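Local atomic coordinates of aldehyde dehydrogenase (Trypanosoma brucei, PDB entry 5MYP), a protein that probably catalyses the NAD+-dependent oxidation of aldehydes to carboxylic acids. Residues Ala203-Ala206 and Glu207-Ala211; Ser273-Val276 and Asp277-Glu281. All blocks are in the same frame, centred on the assembly; numbering follows the deposited sequence.

Both interactions are local, each between successive turns of one helix. Interaction 1 comes first along the chain, on helix 203-214, which connects strands 196-200 and 220-223 of a mixed sheet that, judging by the family, belongs to the Rossmann-like NAD-binding domain. Interaction 2 follows on helix 272-287, after strand 264-268 of the other large mixed sheet, probably that of the catalytic domain. The centres of interactions 1 and 2 lie about 39 Å apart and the nearest atoms of interactions 1 and 2 about 27 Å apart, so the two do not meet. Interaction 1 thus belongs to a helix near the predicted active site and the subunit interface; interaction 2 lies away from that site and touches no other chain.

Interaction 1 of 2, residues Ala203-Ala206 and Glu207-Ala211; sequences ARVA and EIVMA
Val205 and Val209 meet because each turns a different methyl to the same flank of the helix: CG1 of Val205 stands anti to its backbone N (chi1 175°), whereas CG2 of Val209 lies anti to the carbonyl carbon. The two methyls come within 4.3 Å, Val205 CG1 to Val209 CG2, a loose apolar touch one turn apart. In Glu207, CG is anti to the carbonyl carbon (chi1 -66°), which lays this methylene 3.4 Å from Ala203 O and sends an extended chain back along the preceding turn. Beneath these side chains run the i to i+4 bonds of an alpha-helix. Glu207 N donates to Ala203 O at 3.2 Å, tilted 29° from the carbonyl plane, while the bond from Val209 N to Val205 O, at 2.9 Å, is shorter and straighter. Met210 N closes on Ala206 O at 2.8 Å.

These residues make up most of helix 203-214, from its first residue on, the crossover of a beta-alpha-beta unit between strands 196-200 and 220-223. Val205, Ala206 and Val209 pack on Tyr199 of the first strand, and Ala206 lies about 9 Å, side chain to side chain, from Glu223, a predicted active-site residue. Leu217 of the second subunit packs on Ala203 and Ala206, and Thr218 of that subunit on Met210. The valines and Ala206 thus seat the helix on strand 196-200 by apolar contact, whereas the carboxylate of Glu207, in a salt bridge from OE2 to Arg438, ties it by charge to a loop.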
loop_
_atom_site.group_PDB
_atom_site.type_symbol
_atom_site.label_atom_id
_atom_site.label_comp_id
_atom_site.label_asym_id
_atom_site.label_seq_id
_atom_site.Cartn_x
_atom_site.Cartn_y
_atom_site.Cartn_z
ATOM N N ALA A 203 -15.313 8.338 -2.715
ATOM C CA ALA A 203 -14.873 7.991 -1.363
ATOM C C ALA A 203 -15.912 7.166 -0.602
ATOM O O ALA A 203 -15.555 6.263 0.145
ATOM C CB ALA A 203 -14.540 9.252 -0.576
ATOM N N ARG A 204 -17.192 7.487 -0.801
ATOM C CA ARG A 204 -18.305 6.764 -0.172
ATOM C C ARG A 204 -18.278 5.269 -0.500
ATOM O O ARG A 204 -18.329 4.433 0.405
ATOM C CB ARG A 204 -19.638 7.375 -0.616
ATOM C CG ARG A 204 -20.880 6.801 0.056
ATOM C CD ARG A 204 -22.144 7.473 -0.476
ATOM N NE ARG A 204 -22.395 7.152 -1.889
ATOM C CZ ARG A 204 -22.904 6.001 -2.346
ATOM N NH1 ARG A 204 -23.257 5.019 -1.520
ATOM N NH2 ARG A 204 -23.067 5.836 -3.655
ATOM N N VAL A 205 -18.191 4.940 -1.788
ATOM C CA VAL A 205 -18.170 3.542 -2.236
ATOM C C VAL A 205 -16.808 2.884 -1.943
ATOM O O VAL A 205 -16.748 1.680 -1.671
ATOM C CB VAL A 205 -18.544 3.418 -3.736
ATOM C CG1 VAL A 205 -18.405 1.981 -4.239
ATOM C CG2 VAL A 205 -19.963 3.941 -3.978
ATOM N N ALA A 206 -15.725 3.667 -1.991
ATOM C CA ALA A 206 -14.392 3.172 -1.607
ATOM C C ALA A 206 -14.368 2.539 -0.214
ATOM O O ALA A 206 -13.718 1.512 -0.014
ATOM C CB ALA A 206 -13.356 4.288 -1.687
ATOM N N GLU A 207 -15.074 3.156 0.736
ATOM C CA GLU A 207 -15.208 2.607 2.091
ATOM C C GLU A 207 -15.825 1.204 2.073
ATOM O O GLU A 207 -15.385 0.326 2.810
ATOM C CB GLU A 207 -16.045 3.527 2.987
ATOM C CG GLU A 207 -15.401 4.875 3.290
ATOM C CD GLU A 207 -16.239 5.759 4.196
ATOM O OE1 GLU A 207 -17.225 5.270 4.800
ATOM O OE2 GLU A 207 -15.911 6.964 4.299
ATOM N N ILE A 208 -16.846 1.021 1.233
ATOM C CA ILE A 208 -17.520 -0.281 1.064
ATOM C C ILE A 208 -16.581 -1.310 0.414
ATOM O O ILE A 208 -16.541 -2.473 0.828
ATOM C CB ILE A 208 -18.823 -0.138 0.232
ATOM C CG1 ILE A 208 -19.837 0.755 0.970
ATOM C CG2 ILE A 208 -19.452 -1.499 -0.067
ATOM C CD1 ILE A 208 -20.912 1.342 0.080
ATOM N N VAL A 209 -15.831 -0.874 -0.597
ATOM C CA VAL A 209 -14.839 -1.729 -1.258
ATOM C C VAL A 209 -13.760 -2.172 -0.265
ATOM O O VAL A 209 -13.428 -3.357 -0.190
ATOM C CB VAL A 209 -14.190 -1.026 -2.476
ATOM C CG1 VAL A 209 -12.999 -1.821 -3.012
ATOM C CG2 VAL A 209 -15.215 -0.819 -3.587
ATOM N N MET A 210 -13.222 -1.222 0.496
ATOM C CA MET A 210 -12.169 -1.530 1.465
ATOM C C MET A 210 -12.668 -2.443 2.591
ATOM O O MET A 210 -11.921 -3.296 3.056
ATOM C CB MET A 210 -11.551 -0.249 2.036
ATOM C CG MET A 210 -10.253 -0.486 2.788
ATOM S SD MET A 210 -9.320 1.022 3.114
ATOM C CE MET A 210 -8.017 0.349 4.145
ATOM N N ALA A 211 -13.928 -2.280 3.006
ATOM C CA ALA A 211 -14.553 -3.185 3.983
ATOM C C ALA A 211 -14.627 -4.624 3.457
ATOM O O ALA A 211 -14.354 -5.576 4.188
ATOM C CB ALA A 211 -15.942 -2.688 4.363
#

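Interaction 2 of 2, residues Ser273-Val276 and Asp277-Glu281; sequences SVLV and DALAE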
loop_
_atom_site.group_PDB
_atom_site.type_symbol
_atom_site.label_atom_id
_atom_site.label_comp_id
_atom_site.label_asym_id
_atom_site.label_seq_id
_atom_site.Cartn_x
_atom_site.Cartn_y
_atom_site.Cartn_z
ATOM N N SER A 273 -10.612 40.229 -11.570
ATOM C CA SER A 273 -11.357 40.715 -12.734
ATOM C C SER A 273 -10.725 40.259 -14.046
ATOM O O SER A 273 -11.426 39.758 -14.920
ATOM C CB SER A 273 -11.487 42.241 -12.713
ATOM O OG SER A 273 -12.304 42.695 -13.781
ATOM N N VAL A 274 -9.408 40.433 -14.177
ATOM C CA VAL A 274 -8.698 40.003 -15.394
ATOM C C VAL A 274 -8.787 38.490 -15.640
ATOM O O VAL A 274 -8.935 38.063 -16.785
ATOM C CB VAL A 274 -7.218 40.473 -15.452
ATOM C CG1 VAL A 274 -7.147 41.991 -15.557
ATOM C CG2 VAL A 274 -6.392 39.965 -14.272
ATOM N N LEU A 275 -8.728 37.694 -14.571
ATOM C CA LEU A 275 -8.865 36.240 -14.694
ATOM C C LEU A 275 -10.260 35.850 -15.172
ATOM O O LEU A 275 -10.396 35.066 -16.108
ATOM C CB LEU A 275 -8.559 35.534 -13.367
ATOM C CG LEU A 275 -8.731 34.008 -13.329
ATOM C CD1 LEU A 275 -7.898 33.319 -14.400
ATOM C CD2 LEU A 275 -8.384 33.478 -11.950
ATOM N N VAL A 276 -11.282 36.405 -14.525
ATOM C CA VAL A 276 -12.676 36.081 -14.852
ATOM C C VAL A 276 -12.996 36.472 -16.299
ATOM O O VAL A 276 -13.614 35.698 -17.027
ATOM C CB VAL A 276 -13.659 36.727 -13.846
ATOM C CG1 VAL A 276 -15.101 36.632 -14.324
ATOM C CG2 VAL A 276 -13.511 36.072 -12.473
ATOM N N ASP A 277 -12.559 37.661 -16.712
ATOM C CA ASP A 277 -12.711 38.103 -18.103
ATOM C C ASP A 277 -11.984 37.177 -19.081
ATOM O O ASP A 277 -12.536 36.826 -20.122
ATOM C CB ASP A 277 -12.206 39.541 -18.287
ATOM C CG ASP A 277 -13.115 40.582 -17.634
ATOM O OD1 ASP A 277 -14.156 40.225 -17.037
ATOM O OD2 ASP A 277 -12.781 41.782 -17.727
ATOM N N ALA A 278 -10.757 36.784 -18.739
ATOM C CA ALA A 278 -9.974 35.863 -19.571
ATOM C C ALA A 278 -10.628 34.482 -19.678
ATOM O O ALA A 278 -10.661 33.894 -20.760
ATOM C CB ALA A 278 -8.551 35.739 -19.046
ATOM N N LEU A 279 -11.146 33.973 -18.561
ATOM C CA LEU A 279 -11.907 32.709 -18.558
ATOM C C LEU A 279 -13.148 32.782 -19.451
ATOM O O LEU A 279 -13.454 31.827 -20.169
ATOM C CB LEU A 279 -12.304 32.304 -17.128
ATOM C CG LEU A 279 -11.175 31.790 -16.221
ATOM C CD1 LEU A 279 -11.609 31.753 -14.763
ATOM C CD2 LEU A 279 -10.706 30.413 -16.664
ATOM N N ALA A 280 -13.848 33.916 -19.406
ATOM C CA ALA A 280 -15.013 34.152 -20.270
ATOM C C ALA A 280 -14.633 34.105 -21.748
ATOM O O ALA A 280 -15.325 33.470 -22.540
ATOM C CB ALA A 280 -15.677 35.485 -19.942
ATOM N N GLU A 281 -13.532 34.762 -22.108
ATOM C CA GLU A 281 -13.042 34.746 -23.491
ATOM C C GLU A 281 -12.630 33.348 -23.942
ATOM O O GLU A 281 -12.972 32.938 -25.052
ATOM C CB GLU A 281 -11.877 35.731 -23.691
ATOM C CG GLU A 281 -12.266 37.203 -23.591
ATOM C CD GLU A 281 -13.396 37.590 -24.535
ATOM O OE1 GLU A 281 -13.310 37.258 -25.740
ATOM O OE2 GLU A 281 -14.377 38.215 -24.072
HETATM O O HOH W 1 -11.095 43.201 -16.391
#
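Leu275 and Leu279, one turn apart, touch through their branched ends, with Leu275 CG 3.9 Å from Leu279 CD1 and the two side chains running obliquely past each other. Different first torsions allow this: Leu275 places CG anti to its backbone N (chi1 177°), Leu279 anti to the carbonyl carbon (chi1 -72°). Elsewhere on the helix a water joins Ser273 to Asp277. It donates to Asp277 OD2 at 2.6 Å and hydrogen-bonds Ser273 OG at 2.9 Å, bridging two oxygens that are themselves 4.1 Å apart. Asp277 also bends its carboxylate back over the preceding turn, with CG 3.3 Å from Ser273 O.

Four successive i to i+4 backbone bonds hold these groups in place, the mark of a regular alpha-helix, here residues 273-281 of helix 272-287, which follows strand 264-268 in the chain. Leu279 N reaches Leu275 O at 2.8 Å, and Asp277 N reaches Ser273 O at 3.0 Å with an N-H...O angle of 169°; Ala278 to Val274 and Ala280 to Val276 complete the set.

Farther out, the leucine pair is enclosed by the body of what is probably the catalytic domain, as in the family. Leu275 rests on Val265 and Val267 of strand 264-268 and on Met240, and Leu279 on Ile247 of helix 240-252. Ala278 also meets that helix, at Met240 and Ala244, while Val276 and Ala280 pack on Val336 of strand 333-336.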